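Local coordinates for mandelate racemase/muconate lactonizing enzyme (Jannaschia sp., PDB 4J3Z), which belongs to the enolase superfamily and probably acts as an isomerase or lyase on a carboxylate substrate, though its own reaction is not established, at residues Met100-Pro113 with Ala358-Asn370. Numbering follows the deposited sequence.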
ATOM      1  N   MET D 100      -2.139  31.625  24.555  1.00 25.43           N
ATOM      2  CA  MET D 100      -0.951  31.826  25.407  1.00 26.15           C
ATOM      3  C   MET D 100      -1.263  32.768  26.573  1.00 27.42           C
ATOM      4  O   MET D 100      -0.844  32.525  27.712  1.00 27.60           O
ATOM      5  CB  MET D 100       0.219  32.413  24.624  1.00 27.37           C
ATOM      6  CG  MET D 100       0.756  31.604  23.449  1.00 27.54           C
ATOM      7  SD  MET D 100       2.095  32.578  22.758  1.00 27.86           S
ATOM      8  CE  MET D 100       2.582  31.628  21.323  1.00 28.31           C
ATOM      9  N   ALA D 101      -2.002  33.843  26.283  1.00 28.20           N
ATOM     10  CA  ALA D 101      -2.378  34.837  27.300  1.00 28.70           C
ATOM     11  C   ALA D 101      -3.232  34.221  28.403  1.00 29.21           C
ATOM     12  O   ALA D 101      -3.105  34.597  29.569  1.00 30.70           O
ATOM     13  CB  ALA D 101      -3.095  36.026  26.665  1.00 28.30           C
ATOM     14  N   CYS D 102      -4.092  33.276  28.025  1.00 28.06           N
ATOM     15  CA  CYS D 102      -4.884  32.496  28.980  1.00 26.79           C
ATOM     16  C   CYS D 102      -3.993  31.698  29.930  1.00 27.32           C
ATOM     17  O   CYS D 102      -4.068  31.896  31.144  1.00 28.23           O
ATOM     18  CB  CYS D 102      -5.867  31.571  28.255  1.00 25.69           C
ATOM     19  SG  CYS D 102      -7.222  32.443  27.430  1.00 24.92           S
ATOM     20  N   TRP D 103      -3.138  30.828  29.382  1.00 26.48           N
ATOM     21  CA  TRP D 103      -2.182  30.048  30.188  1.00 25.80           C
ATOM     22  C   TRP D 103      -1.348  30.920  31.137  1.00 26.72           C
ATOM     23  O   TRP D 103      -0.969  30.479  32.227  1.00 27.67           O
ATOM     24  CB  TRP D 103      -1.255  29.229  29.289  1.00 26.24           C
ATOM     25  CG  TRP D 103      -1.902  28.047  28.638  1.00 26.18           C
ATOM     26  CD1 TRP D 103      -2.188  27.890  27.306  1.00 26.13           C
ATOM     27  CD2 TRP D 103      -2.333  26.844  29.286  1.00 26.01           C
ATOM     28  NE1 TRP D 103      -2.777  26.660  27.087  1.00 25.96           N
ATOM     29  CE2 TRP D 103      -2.887  26.006  28.289  1.00 25.94           C
ATOM     30  CE3 TRP D 103      -2.324  26.400  30.615  1.00 25.77           C
ATOM     31  CZ2 TRP D 103      -3.411  24.749  28.582  1.00 24.87           C
ATOM     32  CZ3 TRP D 103      -2.854  25.144  30.904  1.00 25.19           C
ATOM     33  CH2 TRP D 103      -3.387  24.338  29.894  1.00 24.67           C
ATOM     34  N   ASP D 104      -1.055  32.149  30.715  1.00 27.49           N
ATOM     35  CA  ASP D 104      -0.375  33.130  31.578  1.00 27.90           C
ATOM     36  C   ASP D 104      -1.270  33.548  32.751  1.00 27.21           C
ATOM     37  O   ASP D 104      -0.812  33.606  33.891  1.00 27.42           O
ATOM     38  CB  ASP D 104       0.080  34.351  30.765  1.00 28.33           C
ATOM     39  CG  ASP D 104       1.208  35.129  31.438  1.00 29.48           C
ATOM     40  OD1 ASP D 104       2.013  34.514  32.183  1.00 29.94           O
ATOM     41  OD2 ASP D 104       1.290  36.363  31.223  1.00 28.17           O
ATOM     42  N   ILE D 105      -2.550  33.808  32.474  1.00 27.08           N
ATOM     43  CA  ILE D 105      -3.525  34.139  33.533  1.00 26.41           C
ATOM     44  C   ILE D 105      -3.805  32.941  34.443  1.00 26.34           C
ATOM     45  O   ILE D 105      -4.021  33.113  35.638  1.00 26.75           O
ATOM     46  CB  ILE D 105      -4.864  34.663  32.958  1.00 25.56           C
ATOM     47  CG1 ILE D 105      -4.679  36.037  32.312  1.00 24.49           C
ATOM     48  CG2 ILE D 105      -5.942  34.706  34.040  1.00 24.61           C
ATOM     49  CD1 ILE D 105      -5.795  36.425  31.371  1.00 24.35           C
ATOM     50  N   LEU D 106      -3.805  31.736  33.879  1.00 26.72           N
ATOM     51  CA  LEU D 106      -4.013  30.521  34.672  1.00 26.88           C
ATOM     52  C   LEU D 106      -2.839  30.288  35.629  1.00 28.24           C
ATOM     53  O   LEU D 106      -3.035  29.919  36.791  1.00 29.14           O
ATOM     54  CB  LEU D 106      -4.225  29.302  33.768  1.00 25.98           C
ATOM     55  CG  LEU D 106      -5.401  29.290  32.780  1.00 26.05           C
ATOM     56  CD1 LEU D 106      -5.517  27.925  32.108  1.00 25.72           C
ATOM     57  CD2 LEU D 106      -6.710  29.678  33.455  1.00 25.77           C
ATOM     58  N   GLY D 107      -1.623  30.505  35.133  1.00 28.15           N
ATOM     59  CA  GLY D 107      -0.417  30.420  35.955  1.00 28.57           C
ATOM     60  C   GLY D 107      -0.366  31.433  37.095  1.00 28.69           C
ATOM     61  O   GLY D 107       0.141  31.131  38.172  1.00 28.68           O
ATOM     62  N   LYS D 108      -0.906  32.631  36.870  1.00 28.22           N
ATOM     63  CA  LYS D 108      -0.986  33.647  37.926  1.00 27.48           C
ATOM     64  C   LYS D 108      -2.109  33.384  38.944  1.00 27.92           C
ATOM     65  O   LYS D 108      -1.933  33.638  40.150  1.00 27.02           O
ATOM     66  CB  LYS D 108      -1.129  35.045  37.328  1.00 27.26           C
ATOM     67  CG  LYS D 108       0.141  35.579  36.685  1.00 26.82           C
ATOM     68  CD  LYS D 108      -0.115  36.920  36.023  1.00 26.64           C
ATOM     69  CE  LYS D 108       1.111  37.388  35.254  1.00 26.46           C
ATOM     70  NZ  LYS D 108       0.919  38.734  34.657  1.00 25.99           N
ATOM     71  N   ALA D 109      -3.253  32.888  38.465  1.00 26.78           N
ATOM     72  CA  ALA D 109      -4.358  32.511  39.352  1.00 27.96           C
ATOM     73  C   ALA D 109      -3.990  31.348  40.286  1.00 30.56           C
ATOM     74  O   ALA D 109      -4.337  31.362  41.473  1.00 30.10           O
ATOM     75  CB  ALA D 109      -5.607  32.164  38.547  1.00 27.17           C
ATOM     76  N   ARG D 110      -3.285  30.357  39.742  1.00 32.51           N
ATOM     77  CA  ARG D 110      -2.979  29.113  40.450  1.00 33.80           C
ATOM     78  C   ARG D 110      -1.606  29.122  41.114  1.00 37.58           C
ATOM     79  O   ARG D 110      -1.221  28.132  41.754  1.00 39.14           O
ATOM     80  CB  ARG D 110      -3.078  27.923  39.489  1.00 32.89           C
ATOM     81  CG  ARG D 110      -4.492  27.640  39.000  1.00 31.66           C
ATOM     82  CD  ARG D 110      -4.506  26.757  37.761  1.00 29.35           C
ATOM     83  NE  ARG D 110      -5.866  26.311  37.419  1.00 27.25           N
ATOM     84  CZ  ARG D 110      -6.169  25.507  36.397  1.00 26.21           C
ATOM     85  NH1 ARG D 110      -7.430  25.154  36.179  1.00 25.54           N
ATOM     86  NH2 ARG D 110      -5.218  25.043  35.589  1.00 27.16           N
ATOM     87  N   ASP D 111      -0.870  30.207  40.974  1.00 37.64           N
ATOM     88  CA  ASP D 111       0.474  30.329  41.535  1.00 36.65           C
ATOM     89  C   ASP D 111       1.425  29.226  41.162  1.00 37.79           C
ATOM     90  O   ASP D 111       1.908  28.513  41.997  1.00 37.54           O
ATOM     91  CB  ASP D 111       0.452  30.540  43.036  1.00 35.82           C
ATOM     92  CG  ASP D 111       0.911  31.892  43.432  1.00 35.24           C
ATOM     93  OD1 ASP D 111       1.303  32.673  42.587  1.00 35.09           O
ATOM     94  OD2 ASP D 111       0.869  32.179  44.614  1.00 35.87           O
ATOM     95  N   CYS D 112       1.632  29.090  39.873  1.00 36.90           N
ATOM     96  CA  CYS D 112       2.141  27.890  39.260  1.00 36.35           C
ATOM     97  C   CYS D 112       2.749  28.305  37.927  1.00 34.55           C
ATOM     98  O   CYS D 112       2.131  29.079  37.189  1.00 35.48           O
ATOM     99  CB  CYS D 112       0.964  26.936  39.051  1.00 37.75           C
ATOM    100  SG  CYS D 112       1.307  25.335  38.301  1.00 37.84           S
ATOM    101  N   PRO D 113       3.971  27.827  37.622  1.00 31.57           N
ATOM    102  CA  PRO D 113       4.545  28.154  36.312  1.00 31.49           C
ATOM    103  C   PRO D 113       3.834  27.350  35.251  1.00 31.63           C
ATOM    104  O   PRO D 113       3.416  26.224  35.529  1.00 32.69           O
ATOM    105  CB  PRO D 113       6.009  27.716  36.441  1.00 31.83           C
ATOM    106  CG  PRO D 113       6.000  26.655  37.501  1.00 31.82           C
ATOM    107  CD  PRO D 113       4.863  26.977  38.435  1.00 31.31           C
ATOM    108  N   ALA D 358      17.047  26.813  31.619  1.00 30.31           N
ATOM    109  CA  ALA D 358      16.539  26.092  32.785  1.00 30.22           C
ATOM    110  C   ALA D 358      15.058  26.379  32.915  1.00 31.54           C
ATOM    111  O   ALA D 358      14.608  27.491  32.615  1.00 31.73           O
ATOM    112  CB  ALA D 358      17.283  26.515  34.045  1.00 29.85           C
ATOM    113  N   ALA D 359      14.303  25.378  33.359  1.00 32.16           N
ATOM    114  CA  ALA D 359      12.872  25.527  33.610  1.00 32.76           C
ATOM    115  C   ALA D 359      12.591  26.726  34.522  1.00 33.52           C
ATOM    116  O   ALA D 359      13.104  26.778  35.641  1.00 34.74           O
ATOM    117  CB  ALA D 359      12.306  24.250  34.210  1.00 32.92           C
ATOM    118  N   PRO D 360      11.791  27.701  34.037  1.00 33.30           N
ATOM    119  CA  PRO D 360      11.480  28.926  34.792  1.00 33.09           C
ATOM    120  C   PRO D 360      10.747  28.672  36.122  1.00 34.58           C
ATOM    121  O   PRO D 360      10.176  27.592  36.334  1.00 35.07           O
ATOM    122  CB  PRO D 360      10.605  29.733  33.822  1.00 32.66           C
ATOM    123  CG  PRO D 360      10.925  29.186  32.467  1.00 32.31           C
ATOM    124  CD  PRO D 360      11.191  27.726  32.688  1.00 32.87           C
ATOM    125  N   ASP D 361      10.772  29.681  36.990  1.00 34.07           N
ATOM    126  CA  ASP D 361      10.404  29.557  38.401  1.00 34.30           C
ATOM    127  C   ASP D 361       9.148  30.327  38.799  1.00 31.81           C
ATOM    128  O   ASP D 361       8.598  30.113  39.888  1.00 30.41           O
ATOM    129  CB  ASP D 361      11.557  30.079  39.264  1.00 35.19           C
ATOM    130  CG  ASP D 361      12.347  28.976  39.932  1.00 37.55           C
ATOM    131  OD1 ASP D 361      11.861  27.828  39.982  1.00 37.43           O
ATOM    132  OD2 ASP D 361      13.459  29.272  40.428  1.00 39.55           O
ATOM    133  N   ALA D 362       8.732  31.251  37.940  1.00 30.44           N
ATOM    134  CA  ALA D 362       7.684  32.204  38.279  1.00 29.25           C
ATOM    135  C   ALA D 362       6.315  31.726  37.800  1.00 29.86           C
ATOM    136  O   ALA D 362       6.234  30.905  36.876  1.00 30.71           O
ATOM    137  CB  ALA D 362       8.014  33.569  37.698  1.00 28.31           C
ATOM    138  N   PRO D 363       5.231  32.236  38.423  1.00 29.64           N
ATOM    139  CA  PRO D 363       3.885  31.854  37.989  1.00 29.59           C
ATOM    140  C   PRO D 363       3.597  32.367  36.579  1.00 29.86           C
ATOM    141  O   PRO D 363       4.196  33.356  36.145  1.00 29.38           O
ATOM    142  CB  PRO D 363       2.975  32.557  39.004  1.00 29.35           C
ATOM    143  CG  PRO D 363       3.852  32.867  40.174  1.00 30.00           C
ATOM    144  CD  PRO D 363       5.186  33.169  39.566  1.00 29.37           C
ATOM    145  N   GLY D 364       2.684  31.703  35.876  1.00 29.67           N
ATOM    146  CA  GLY D 364       2.362  32.070  34.499  1.00 28.44           C
ATOM    147  C   GLY D 364       3.571  31.825  33.627  1.00 28.67           C
ATOM    148  O   GLY D 364       4.310  30.868  33.837  1.00 29.31           O
ATOM    149  N   LEU D 365       3.785  32.700  32.653  1.00 28.59           N
ATOM    150  CA  LEU D 365       4.920  32.554  31.752  1.00 27.75           C
ATOM    151  C   LEU D 365       6.169  33.175  32.355  1.00 27.37           C
ATOM    152  O   LEU D 365       7.275  32.993  31.835  1.00 27.43           O
ATOM    153  CB  LEU D 365       4.603  33.131  30.364  1.00 27.07           C
ATOM    154  CG  LEU D 365       3.464  32.447  29.607  1.00 27.52           C
ATOM    155  CD1 LEU D 365       3.078  33.221  28.349  1.00 27.84           C
ATOM    156  CD2 LEU D 365       3.820  31.006  29.265  1.00 28.00           C
ATOM    157  N   GLY D 366       5.978  33.892  33.464  1.00 27.41           N
ATOM    158  CA  GLY D 366       7.063  34.526  34.216  1.00 26.52           C
ATOM    159  C   GLY D 366       7.570  35.787  33.542  1.00 27.47           C
ATOM    160  O   GLY D 366       8.613  36.328  33.926  1.00 27.32           O
ATOM    161  N   ILE D 367       6.834  36.244  32.530  1.00 27.55           N
ATOM    162  CA  ILE D 367       7.214  37.430  31.759  1.00 27.91           C
ATOM    163  C   ILE D 367       6.186  38.551  31.900  1.00 28.55           C
ATOM    164  O   ILE D 367       4.985  38.342  31.716  1.00 28.18           O
ATOM    165  CB  ILE D 367       7.469  37.112  30.262  1.00 27.18           C
ATOM    166  CG1 ILE D 367       6.291  36.331  29.651  1.00 27.15           C
ATOM    167  CG2 ILE D 367       8.766  36.327  30.104  1.00 25.94           C
ATOM    168  CD1 ILE D 367       6.347  36.175  28.147  1.00 25.17           C
ATOM    169  N   THR D 368       6.670  39.733  32.263  1.00 28.91           N
ATOM    170  CA  THR D 368       5.847  40.933  32.257  1.00 28.60           C
ATOM    171  C   THR D 368       6.312  41.773  31.074  1.00 27.65           C
ATOM    172  O   THR D 368       7.490  41.748  30.722  1.00 27.21           O
ATOM    173  CB  THR D 368       5.992  41.711  33.585  1.00 30.15           C
ATOM    174  OG1 THR D 368       5.717  40.833  34.684  1.00 31.29           O
ATOM    175  CG2 THR D 368       5.032  42.892  33.662  1.00 30.01           C
ATOM    176  N   LEU D 369       5.385  42.479  30.434  1.00 26.75           N
ATOM    177  CA  LEU D 369       5.748  43.460  29.426  1.00 25.56           C
ATOM    178  C   LEU D 369       6.159  44.759  30.113  1.00 27.52           C
ATOM    179  O   LEU D 369       5.720  45.036  31.226  1.00 26.78           O
ATOM    180  CB  LEU D 369       4.586  43.695  28.464  1.00 24.03           C
ATOM    181  CG  LEU D 369       4.866  44.501  27.196  1.00 23.46           C
ATOM    182  CD1 LEU D 369       5.687  43.712  26.190  1.00 23.02           C
ATOM    183  CD2 LEU D 369       3.565  44.968  26.578  1.00 23.18           C
ATOM    184  N   ASN D 370       7.026  45.531  29.452  1.00 30.14           N
ATOM    185  CA  ASN D 370       7.414  46.868  29.910  1.00 29.75           C
ATOM    186  C   ASN D 370       6.846  47.865  28.920  1.00 29.73           C
ATOM    187  O   ASN D 370       7.340  47.986  27.790  1.00 30.04           O
ATOM    188  CB  ASN D 370       8.940  47.024  29.949  1.00 30.13           C
ATOM    189  CG  ASN D 370       9.634  45.889  30.677  1.00 30.61           C
ATOM    190  OD1 ASN D 370       9.229  45.489  31.766  1.00 31.11           O
ATOM    191  ND2 ASN D 370      10.703  45.380  30.083  1.00 30.58           N
TER
HETATM  192  O   HOH W   1       2.220  38.941  32.112  1.00 22.63           O
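Gly364, second residue of the type II' beta turn from Pro363 to Gly366, lies directly on Gly107 of helix 89-109, their CA atoms 3.5 Å apart. The contact joins the two parts of the enolase-superfamily fold: the helix comes from the N-terminal capping domain, and the turn lies on the chain that leaves the barrel domain and goes back to the capping domain. With a glycine at each position, the two backbones come together with no side chain between them. Asp104 fastens the turn about one helical turn before Gly107. With CG anti to the backbone N (chi1 -158°), its carboxylate reaches over Gly364, and Asp104 OD1 accepts from Leu365 N in a nearly straight bond of 2.6 Å. Leu365 crosses Asp104 at a slant, its CD1 resting near CB of the aspartate. In the last turn of the helix, Pro363 packs CB against Gly107 O. Beyond the helix end, Gly364 N donates to Cys112 O at 3.0 Å.

Packing is looser toward solvent. There Asp111 OD1 only brushes Pro363 CG at 3.5 Å, while Lys108 NZ, bonded to Thr36 O, reaches the chain just after the turn through a water. That water accepts from Lys108 NZ and donates to both Asp104 OD2, which also receives the N-H of Leu38, and Ile367 O, 2.9 Å from the water oxygen.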